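Shikimate dehydrogenase (NADP(+)) (Peptoclostridium difficile, PDB 5DZS) probably catalyses the reversible NADPH-linked reduction of 3-dehydroshikimate to shikimate, a step in the chorismate pathway that leads to the aromatic amino acids. Local coordinates at residues F36-K40 with E41-K45; Y136-D139 with S140-K144; S193-K197 with S198-N202; D231-Y234 with M235-Q239. One frame throughout, in Å; residues are numbered along the deposited sequence. Where two conformers were deposited one is given.

Contact 1: F36-K40 with E41-K45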
loop_
_atom_site.group_PDB
_atom_site.type_symbol
_atom_site.label_atom_id
_atom_site.label_comp_id
_atom_site.label_asym_id
_atom_site.label_seq_id
_atom_site.Cartn_x
_atom_site.Cartn_y
_atom_site.Cartn_z
ATOM N N PHE B 36 -0.070 1.186 -24.092
ATOM C CA PHE B 36 0.019 2.587 -24.449
ATOM C C PHE B 36 1.432 2.836 -25.029
ATOM O O PHE B 36 2.327 3.277 -24.321
ATOM C CB PHE B 36 -0.181 3.543 -23.270
ATOM C CG PHE B 36 -1.548 3.530 -22.646
ATOM C CD1 PHE B 36 -2.684 3.835 -23.394
ATOM C CD2 PHE B 36 -1.710 3.283 -21.297
ATOM C CE1 PHE B 36 -3.937 3.886 -22.788
ATOM C CE2 PHE B 36 -2.979 3.319 -20.709
ATOM C CZ PHE B 36 -4.074 3.635 -21.450
ATOM N N GLU B 37 1.632 2.556 -26.294
ATOM C CA GLU B 37 2.916 2.858 -26.934
ATOM C C GLU B 37 3.009 4.374 -27.075
ATOM O O GLU B 37 2.094 5.016 -27.601
ATOM C CB GLU B 37 3.021 2.176 -28.294
ATOM C CG GLU B 37 3.135 0.661 -28.254
ATOM C CD GLU B 37 3.521 0.074 -29.611
ATOM O OE1 GLU B 37 3.145 0.650 -30.662
ATOM O OE2 GLU B 37 4.207 -0.957 -29.632
ATOM N N ILE B 38 4.110 4.949 -26.626
ATOM C CA ILE B 38 4.315 6.387 -26.710
ATOM C C ILE B 38 5.754 6.653 -27.059
ATOM O O ILE B 38 6.676 6.095 -26.447
ATOM C CB ILE B 38 3.930 7.106 -25.397
ATOM C CG1 ILE B 38 2.452 6.848 -25.062
ATOM C CG2 ILE B 38 4.219 8.603 -25.494
ATOM C CD1 ILE B 38 2.025 7.475 -23.762
ATOM N N SER B 39 5.931 7.542 -28.024
ATOM C CA SER B 39 7.248 7.874 -28.535
ATOM C C SER B 39 8.037 8.744 -27.542
ATOM O O SER B 39 7.464 9.433 -26.705
ATOM C CB SER B 39 7.103 8.628 -29.852
ATOM O OG SER B 39 6.625 9.945 -29.644
ATOM N N LYS B 40 9.358 8.775 -27.697
ATOM C CA LYS B 40 10.180 9.576 -26.804
ATOM C C LYS B 40 9.831 11.071 -26.829
ATOM O O LYS B 40 9.910 11.743 -25.799
ATOM C CB LYS B 40 11.651 9.429 -27.186
ATOM C CG LYS B 40 12.241 8.069 -26.895
ATOM C CD LYS B 40 13.730 8.076 -27.252
ATOM C CE LYS B 40 14.467 6.901 -26.631
ATOM N NZ LYS B 40 13.961 5.583 -27.093
ATOM N N GLU B 41 9.423 11.568 -27.997
ATOM C CA GLU B 41 9.077 12.979 -28.153
ATOM C C GLU B 41 7.717 13.360 -27.556
ATOM O O GLU B 41 7.393 14.549 -27.434
ATOM C CB GLU B 41 9.150 13.404 -29.631
ATOM C CG GLU B 41 8.361 12.559 -30.627
ATOM C CD GLU B 41 9.133 11.369 -31.214
ATOM O OE1 GLU B 41 10.084 10.843 -30.591
ATOM O OE2 GLU B 41 8.773 10.957 -32.344
ATOM N N ASP B 42 6.921 12.348 -27.214
ATOM C CA ASP B 42 5.604 12.550 -26.614
ATOM C C ASP B 42 5.474 12.214 -25.141
ATOM O O ASP B 42 4.411 12.426 -24.547
ATOM C CB ASP B 42 4.567 11.704 -27.375
ATOM C CG ASP B 42 4.208 12.265 -28.731
ATOM O OD1 ASP B 42 4.550 13.436 -29.048
ATOM O OD2 ASP B 42 3.548 11.530 -29.519
ATOM N N ILE B 43 6.515 11.669 -24.520
ATOM C CA ILE B 43 6.354 11.231 -23.133
ATOM C C ILE B 43 6.006 12.369 -22.154
ATOM O O ILE B 43 5.308 12.117 -21.134
ATOM C CB ILE B 43 7.562 10.365 -22.678
ATOM C CG1 ILE B 43 7.238 9.536 -21.418
ATOM C CG2 ILE B 43 8.793 11.217 -22.493
ATOM C CD1 ILE B 43 6.264 8.399 -21.645
ATOM N N SER B 44 6.407 13.601 -22.457
ATOM C CA SER B 44 6.061 14.730 -21.603
ATOM C C SER B 44 4.564 15.020 -21.595
ATOM O O SER B 44 4.082 15.736 -20.722
ATOM C CB SER B 44 6.788 15.996 -22.063
ATOM O OG SER B 44 6.306 16.407 -23.325
ATOM N N LYS B 45 3.818 14.421 -22.531
ATOM C CA LYS B 45 2.373 14.647 -22.608
ATOM C C LYS B 45 1.565 13.607 -21.820
ATOM O O LYS B 45 0.354 13.780 -21.615
ATOM C CB LYS B 45 1.909 14.608 -24.079
ATOM C CG LYS B 45 2.664 15.541 -25.023
ATOM C CD LYS B 45 2.354 15.301 -26.484
ATOM C CE LYS B 45 3.357 16.047 -27.357
ATOM N NZ LYS B 45 3.144 15.794 -28.804
HETATM O O HOH W 1 3.518 8.790 -29.165
HETATM O O HOH W 2 6.152 11.171 -32.223
HETATM O O HOH W 3 8.515 14.340 -24.402
#

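Contact 2: Y136-D139 with S140-K144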
loop_
_atom_site.group_PDB
_atom_site.type_symbol
_atom_site.label_atom_id
_atom_site.label_comp_id
_atom_site.label_asym_id
_atom_site.label_seq_id
_atom_site.Cartn_x
_atom_site.Cartn_y
_atom_site.Cartn_z
ATOM N N TYR B 136 18.313 -5.045 -4.342
ATOM C CA TYR B 136 17.935 -6.336 -3.774
ATOM C C TYR B 136 19.151 -7.167 -3.377
ATOM O O TYR B 136 19.218 -7.672 -2.248
ATOM C CB TYR B 136 17.057 -7.123 -4.754
ATOM C CG TYR B 136 16.823 -8.539 -4.307
ATOM C CD1 TYR B 136 15.905 -8.825 -3.315
ATOM C CD2 TYR B 136 17.540 -9.585 -4.862
ATOM C CE1 TYR B 136 15.699 -10.126 -2.894
ATOM C CE2 TYR B 136 17.351 -10.890 -4.446
ATOM C CZ TYR B 136 16.429 -11.158 -3.466
ATOM O OH TYR B 136 16.249 -12.471 -3.055
ATOM N N PHE B 137 20.102 -7.330 -4.297
ATOM C CA PHE B 137 21.305 -8.121 -4.004
ATOM C C PHE B 137 22.082 -7.600 -2.775
ATOM O O PHE B 137 22.511 -8.389 -1.931
ATOM C CB PHE B 137 22.262 -8.184 -5.212
ATOM C CG PHE B 137 21.843 -9.129 -6.320
ATOM C CD1 PHE B 137 21.459 -10.435 -6.059
ATOM C CD2 PHE B 137 21.969 -8.744 -7.648
ATOM C CE1 PHE B 137 21.127 -11.303 -7.096
ATOM C CE2 PHE B 137 21.647 -9.605 -8.687
ATOM C CZ PHE B 137 21.222 -10.881 -8.417
ATOM N N ILE B 138 22.273 -6.284 -2.690
ATOM C CA ILE B 138 23.008 -5.669 -1.571
ATOM C C ILE B 138 22.293 -5.877 -0.239
ATOM O O ILE B 138 22.928 -6.172 0.775
ATOM C CB ILE B 138 23.206 -4.149 -1.771
ATOM C CG1 ILE B 138 24.037 -3.854 -3.031
ATOM C CG2 ILE B 138 23.873 -3.530 -0.547
ATOM C CD1 ILE B 138 25.496 -4.245 -2.944
ATOM N N ASP B 139 20.978 -5.695 -0.239
ATOM C CA ASP B 139 20.191 -5.899 0.971
ATOM C C ASP B 139 20.212 -7.358 1.407
ATOM O O ASP B 139 20.111 -7.653 2.598
ATOM C CB ASP B 139 18.739 -5.477 0.750
ATOM C CG ASP B 139 18.567 -3.976 0.600
ATOM O OD1 ASP B 139 19.520 -3.197 0.861
ATOM O OD2 ASP B 139 17.452 -3.567 0.233
ATOM N N SER B 140 20.341 -8.269 0.445
ATOM C CA SER B 140 20.319 -9.707 0.736
ATOM C C SER B 140 21.677 -10.306 1.107
ATOM O O SER B 140 21.803 -11.525 1.208
ATOM C CB SER B 140 19.721 -10.474 -0.441
ATOM O OG SER B 140 18.394 -10.058 -0.697
ATOM N N GLY B 141 22.688 -9.465 1.295
ATOM C CA GLY B 141 24.007 -9.947 1.737
ATOM C C GLY B 141 24.900 -10.548 0.668
ATOM O O GLY B 141 25.664 -11.479 0.940
ATOM N N ILE B 142 24.798 -10.027 -0.553
ATOM C CA ILE B 142 25.653 -10.467 -1.640
ATOM C C ILE B 142 27.087 -10.124 -1.224
ATOM O O ILE B 142 27.336 -9.057 -0.651
ATOM C CB ILE B 142 25.272 -9.756 -2.974
ATOM C CG1 ILE B 142 25.962 -10.397 -4.182
ATOM C CG2 ILE B 142 25.570 -8.263 -2.906
ATOM C CD1 ILE B 142 25.363 -11.720 -4.599
ATOM N N GLU B 143 28.019 -11.032 -1.478
ATOM C CA GLU B 143 29.415 -10.808 -1.106
ATOM C C GLU B 143 30.095 -9.848 -2.080
ATOM O O GLU B 143 30.738 -8.881 -1.669
ATOM C CB GLU B 143 30.172 -12.142 -1.064
ATOM C CG GLU B 143 31.646 -12.022 -0.695
ATOM C CD GLU B 143 31.866 -11.475 0.706
ATOM O OE1 GLU B 143 31.046 -11.763 1.611
ATOM O OE2 GLU B 143 32.874 -10.767 0.906
ATOM N N LYS B 144 29.930 -10.120 -3.372
ATOM C CA LYS B 144 30.563 -9.341 -4.428
ATOM C C LYS B 144 29.522 -9.063 -5.507
ATOM O O LYS B 144 28.880 -9.994 -5.968
ATOM C CB LYS B 144 31.698 -10.177 -5.026
ATOM C CG LYS B 144 32.632 -9.465 -5.995
ATOM C CD LYS B 144 33.615 -8.554 -5.279
ATOM C CE LYS B 144 34.723 -8.118 -6.223
ATOM N NZ LYS B 144 35.692 -7.191 -5.586
#

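Contact 3: S193-K197 with S198-N202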
loop_
_atom_site.group_PDB
_atom_site.type_symbol
_atom_site.label_atom_id
_atom_site.label_comp_id
_atom_site.label_asym_id
_atom_site.label_seq_id
_atom_site.Cartn_x
_atom_site.Cartn_y
_atom_site.Cartn_z
ATOM N N SER B 193 22.092 -13.514 -27.451
ATOM C CA SER B 193 22.327 -13.400 -26.024
ATOM C C SER B 193 23.186 -12.175 -25.730
ATOM O O SER B 193 24.075 -11.847 -26.504
ATOM C CB SER B 193 23.052 -14.656 -25.535
ATOM O OG SER B 193 23.535 -14.495 -24.217
ATOM N N PRO B 194 22.940 -11.500 -24.601
ATOM C CA PRO B 194 23.751 -10.325 -24.250
ATOM C C PRO B 194 25.213 -10.674 -23.947
ATOM O O PRO B 194 26.071 -9.788 -23.950
ATOM C CB PRO B 194 23.072 -9.787 -22.984
ATOM C CG PRO B 194 22.334 -10.949 -22.423
ATOM C CD PRO B 194 21.904 -11.777 -23.589
ATOM N N VAL B 195 25.478 -11.951 -23.674
ATOM C CA VAL B 195 26.828 -12.415 -23.390
ATOM C C VAL B 195 27.100 -13.728 -24.095
ATOM O O VAL B 195 26.187 -14.513 -24.369
ATOM C CB VAL B 195 27.083 -12.597 -21.880
ATOM C CG1 VAL B 195 27.104 -11.247 -21.184
ATOM C CG2 VAL B 195 26.058 -13.534 -21.250
ATOM N N SER B 196 28.373 -13.957 -24.375
ATOM C CA SER B 196 28.806 -15.154 -25.050
ATOM C C SER B 196 28.744 -16.383 -24.154
ATOM O O SER B 196 28.706 -16.291 -22.923
ATOM C CB SER B 196 30.247 -14.979 -25.520
ATOM O OG SER B 196 31.103 -14.777 -24.405
ATOM N N LYS B 197 28.772 -17.533 -24.808
ATOM C CA LYS B 197 28.780 -18.833 -24.159
ATOM C C LYS B 197 29.961 -18.938 -23.182
ATOM O O LYS B 197 29.841 -19.539 -22.117
ATOM C CB LYS B 197 28.890 -19.919 -25.239
ATOM C CG LYS B 197 28.714 -21.336 -24.734
ATOM C CD LYS B 197 28.836 -22.387 -25.830
ATOM C CE LYS B 197 30.242 -22.458 -26.409
ATOM N NZ LYS B 197 30.406 -23.603 -27.350
ATOM N N SER B 198 31.098 -18.349 -23.560
ATOM C CA SER B 198 32.311 -18.363 -22.729
ATOM C C SER B 198 32.128 -17.656 -21.387
ATOM O O SER B 198 32.729 -18.053 -20.383
ATOM C CB SER B 198 33.471 -17.717 -23.480
ATOM O OG SER B 198 33.740 -18.416 -24.677
ATOM N N ILE B 199 31.327 -16.591 -21.380
ATOM C CA ILE B 199 31.035 -15.861 -20.142
ATOM C C ILE B 199 29.998 -16.648 -19.341
ATOM O O ILE B 199 30.133 -16.810 -18.127
ATOM C CB ILE B 199 30.533 -14.424 -20.421
ATOM C CG1 ILE B 199 31.689 -13.556 -20.941
ATOM C CG2 ILE B 199 29.924 -13.795 -19.156
ATOM C CD1 ILE B 199 31.259 -12.183 -21.429
ATOM N N ILE B 200 28.979 -17.161 -20.027
ATOM C CA ILE B 200 27.936 -17.947 -19.363
ATOM C C ILE B 200 28.532 -19.165 -18.668
ATOM O O ILE B 200 28.084 -19.578 -17.603
ATOM C CB ILE B 200 26.835 -18.390 -20.348
ATOM C CG1 ILE B 200 26.069 -17.153 -20.834
ATOM C CG2 ILE B 200 25.875 -19.358 -19.666
ATOM C CD1 ILE B 200 25.008 -17.424 -21.880
ATOM N N GLN B 201 29.570 -19.724 -19.266
ATOM C CA GLN B 201 30.215 -20.886 -18.684
ATOM C C GLN B 201 30.804 -20.600 -17.291
ATOM O O GLN B 201 30.937 -21.517 -16.488
ATOM C CB GLN B 201 31.295 -21.387 -19.633
ATOM C CG GLN B 201 31.869 -22.738 -19.269
ATOM C CD GLN B 201 32.771 -23.265 -20.357
ATOM O OE1 GLN B 201 32.913 -22.640 -21.411
ATOM N NE2 GLN B 201 33.382 -24.420 -20.118
ATOM N N ASN B 202 31.108 -19.332 -16.992
ATOM C CA ASN B 202 31.715 -18.969 -15.699
ATOM C C ASN B 202 30.737 -18.723 -14.544
ATOM O O ASN B 202 31.152 -18.259 -13.478
ATOM C CB ASN B 202 32.626 -17.737 -15.864
ATOM C CG ASN B 202 33.818 -17.997 -16.764
ATOM O OD1 ASN B 202 34.267 -19.137 -16.920
ATOM N ND2 ASN B 202 34.360 -16.929 -17.344
#

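Contact 4: D231-Y234 with M235-Q239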
loop_
_atom_site.group_PDB
_atom_site.type_symbol
_atom_site.label_atom_id
_atom_site.label_comp_id
_atom_site.label_asym_id
_atom_site.label_seq_id
_atom_site.Cartn_x
_atom_site.Cartn_y
_atom_site.Cartn_z
ATOM N N ASP B 231 13.406 -17.798 -15.854
ATOM C CA ASP B 231 12.930 -16.725 -16.747
ATOM C C ASP B 231 12.137 -15.684 -15.969
ATOM O O ASP B 231 12.004 -15.775 -14.748
ATOM C CB ASP B 231 12.189 -17.243 -18.002
ATOM C CG ASP B 231 10.811 -17.840 -17.716
ATOM O OD1 ASP B 231 10.150 -17.472 -16.726
ATOM O OD2 ASP B 231 10.370 -18.667 -18.545
ATOM N N GLY B 232 11.650 -14.673 -16.668
ATOM C CA GLY B 232 11.016 -13.565 -15.970
ATOM C C GLY B 232 9.543 -13.669 -15.704
ATOM O O GLY B 232 8.990 -12.768 -15.083
ATOM N N LEU B 233 8.903 -14.766 -16.117
ATOM C CA LEU B 233 7.430 -14.813 -16.025
ATOM C C LEU B 233 6.878 -14.712 -14.608
ATOM O O LEU B 233 5.919 -13.973 -14.364
ATOM C CB LEU B 233 6.866 -16.042 -16.739
ATOM C CG LEU B 233 5.337 -16.131 -16.807
ATOM C CD1 LEU B 233 4.712 -14.926 -17.513
ATOM C CD2 LEU B 233 4.931 -17.427 -17.495
ATOM N N TYR B 234 7.461 -15.425 -13.658
ATOM C CA TYR B 234 6.921 -15.376 -12.301
ATOM C C TYR B 234 6.951 -13.947 -11.759
ATOM O O TYR B 234 6.017 -13.490 -11.103
ATOM C CB TYR B 234 7.696 -16.332 -11.379
ATOM C CG TYR B 234 7.016 -16.627 -10.072
ATOM C CD1 TYR B 234 6.013 -17.584 -10.005
ATOM C CD2 TYR B 234 7.367 -15.962 -8.904
ATOM C CE1 TYR B 234 5.386 -17.875 -8.816
ATOM C CE2 TYR B 234 6.736 -16.255 -7.698
ATOM C CZ TYR B 234 5.752 -17.210 -7.667
ATOM O OH TYR B 234 5.088 -17.550 -6.497
ATOM N N MET B 235 8.044 -13.246 -12.028
ATOM C CA MET B 235 8.198 -11.872 -11.593
ATOM C C MET B 235 7.156 -10.992 -12.272
ATOM O O MET B 235 6.551 -10.121 -11.646
ATOM C CB MET B 235 9.608 -11.376 -11.887
ATOM C CG MET B 235 9.827 -9.926 -11.578
ATOM S SD MET B 235 11.593 -9.617 -11.650
ATOM C CE MET B 235 11.616 -7.826 -11.524
ATOM N N LEU B 236 6.922 -11.220 -13.556
ATOM C CA LEU B 236 5.921 -10.415 -14.257
ATOM C C LEU B 236 4.526 -10.575 -13.633
ATOM O O LEU B 236 3.756 -9.632 -13.527
ATOM C CB LEU B 236 5.860 -10.771 -15.745
ATOM C CG LEU B 236 7.065 -10.374 -16.593
ATOM C CD1 LEU B 236 6.883 -10.855 -18.020
ATOM C CD2 LEU B 236 7.295 -8.864 -16.563
ATOM N N VAL B 237 4.165 -11.790 -13.262
ATOM C CA VAL B 237 2.861 -12.014 -12.660
ATOM C C VAL B 237 2.821 -11.378 -11.265
ATOM O O VAL B 237 1.846 -10.720 -10.895
ATOM C CB VAL B 237 2.518 -13.522 -12.612
ATOM C CG1 VAL B 237 1.169 -13.716 -11.943
ATOM C CG2 VAL B 237 2.486 -14.112 -14.005
ATOM N N GLY B 238 3.869 -11.571 -10.476
ATOM C CA GLY B 238 3.888 -10.953 -9.143
ATOM C C GLY B 238 3.801 -9.452 -9.192
ATOM O O GLY B 238 3.072 -8.847 -8.390
ATOM N N GLN B 239 4.548 -8.845 -10.111
ATOM C CA GLN B 239 4.488 -7.377 -10.251
ATOM C C GLN B 239 3.105 -6.902 -10.686
ATOM O O GLN B 239 2.631 -5.823 -10.259
ATOM C CB GLN B 239 5.516 -6.932 -11.233
ATOM C CG GLN B 239 6.887 -7.130 -10.714
ATOM C CD GLN B 239 7.898 -6.599 -11.693
ATOM O OE1 GLN B 239 8.001 -7.061 -12.854
ATOM N NE2 GLN B 239 8.651 -5.615 -11.247
#

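Contact 1: F36-K40 with E41-K45
Ser-39 and Asp-42 meet through backbone and water. The amide N of Asp-42 donates to O of Ser-39 at 3.0 Å with an N-H...O angle of 150°; the donor stands above the carbonyl plane, so the bond is reasonably straight at the hydrogen but misses the lone-pair directions. Water 1 adds a bridge on the side-chain side, accepting from N of Ser-39 at 2.9 Å and donating to OD2 of Asp-42 at 2.8 Å. In the conformer given, Glu-41 folds back on the same serine: CG lies between the backbone N and the carbonyl carbon (chi1 53°) and the chain bends at chi2, which lays CD 3.3 Å from OG of Ser-39. In that conformer water 2 links the two, donating to OE2 of Glu-41. CG2 of Ile-38, also in the conformer given, lies 3.6 Å from CB of Asp-42. Farther out, Lys-45 reaches back with NZ 2.8 Å from OD1 of Asp-42, a salt bridge approaching from above the carboxylate plane. Lys-40 points elsewhere, its NZ paired with Glu-9, while Ile-43 packs on Val-7 and Tyr-64. This is a surface turn joining strand 31-37 to helix 46-53, a strand-to-helix connection of the substrate-binding domain.

Contact 2: Y136-D139 with S140-K144
The hydroxyl of Ser-140 sits over one face of the Tyr-136 ring, 3.4 Å above its plane and offset toward the rim, with CE1 of Tyr-136 3.5 Å from OG. Two torsions make this possible: Tyr-136 carries CG anti to its own N (chi1 171°), which swings the ring toward the C-terminal end of the helix, while OG of Ser-140 lies beside its own N. From there OG donates to O of Tyr-136 at 3.0 Å, from above the carbonyl plane, and N of Ser-140 donates to the same oxygen at 3.0 Å. One carbonyl is thus gripped by both donors of a single serine. The helix 128-139 closes here in a Schellman motif: Ile-142 N reaches Phe-137 O at 3.1 Å, and Gly-141, with positive phi as the C-prime residue, gives a weaker bond from its N to Ile-138 O at 3.3 Å. Past the turn, Ile-142 comes back against the helix, its CG2 4.0 Å from both CB of Phe-137 and CD1 of Ile-138; its CD1 approaches the Phe-137 ring obliquely. The carboxylate of Asp-139 is held by Tyr-102 and Arg-81, and Asp-139 also packs against Glu-92 of the second subunit.

Contact 3: S193-K197 with S198-N202
Val-195 and Ile-200 make the closest apolar contact at this helix start, and Ile-200 can be followed outward from its backbone. Its CB rests 3.7 Å from O of Lys-197, over the carbonyls of the first turn. With chi1 at -67°, CG1 is turned back toward the preceding loop, where it meets two partners: CG2 of Val-195 at 3.6 Å and the carbonyl oxygen of Ser-196. The chain then runs on extended (chi2 176°), and CD1 ends 4.0 Å from OG of Ser-193 and equally near O of Val-195. That oxygen is itself held: OG of Ser-193 donates to O of Val-195 at 2.7 Å, in the carbonyl plane and on a lone pair, so the loop is cross-tied just where the isoleucine tip rests. The neighbouring Ile-199 also touches the valine, its CG2 4.1 Å from CB of Val-195. O of Ser-196 accepts from N of Ile-200 at 3.0 Å in a nearly straight bond (168°) and more weakly from N of Ile-199, while N of Gln-201 donates to O of Lys-197. Beyond the two segments, Val-195 and Ile-200 face Phe-218 and Ile-221 of helix 217-224, and Ile-199 lies on Ile-178 of strand 177-180. The arrangement is a helix N-terminus with Ser-196 at the N-cap position, introducing the short helix between strands 177-180 and 205-208 of the parallel-sheet nucleotide-binding domain.

Contact 4: D231-Y234 with M235-Q239
Leu-236, its CG beside the backbone N (chi1 -69°), bends back along the helix and brings CG within 3.4 Å of O of Gly-232. Met-235 takes the contrasting course: CG is anti to the backbone N (chi1 175°) and the chain stays extended, so only its CB remains near the first turn, 3.5 Å from O of Gly-232. Both lie beside the carbonyl that opens the helical bonding, where N of Leu-236 donates to O of Gly-232 at 3.0 Å, nearly along the C=O axis. The next bonds run from Val-237 N to Leu-233 O and, straighter at 168°, from Gly-238 N to Tyr-234 O at 2.9 Å. A looser apolar touch joins CD1 of Leu-233 to CG2 of Val-237 at 4.2 Å. Ahead of the turn, OD1 of Asp-231 caps the helix, accepting from N of Leu-233 at 3.0 Å from above its carboxylate plane. Gly-232 is predicted to bind NADP(+) and Gln-239 shikimate; NE2 of Gln-239 bonds to Asp-101. Helix 233-248 starts just after strand 228-230 and lies against three helices: Tyr-234 and Met-235 meet 101-111, Tyr-234 and Val-237 meet 255-268, and Leu-236 with Val-237 touches Ile-19 of 16-27.

All four contacts are local turns at helix or strand ends, strung in series along the chain without touching. Contact 4 lies nearest the middle, its centre about 8 Å from that of the chain, and holds the predicted cofactor and substrate residues Gly-232 and Gln-239. Contact 1, in the substrate-binding domain, is about 25 Å from it between centres; the side chain of Ile-43 is still about 10 Å from that of Lys-65, the predicted proton acceptor. Contacts 2 and 3 both border strands of the parallel sheet, 22 Å apart between centres. The nearest atoms of contacts 2 and 4 are about 9 Å apart, whereas contact 3 stands away from the predicted sites.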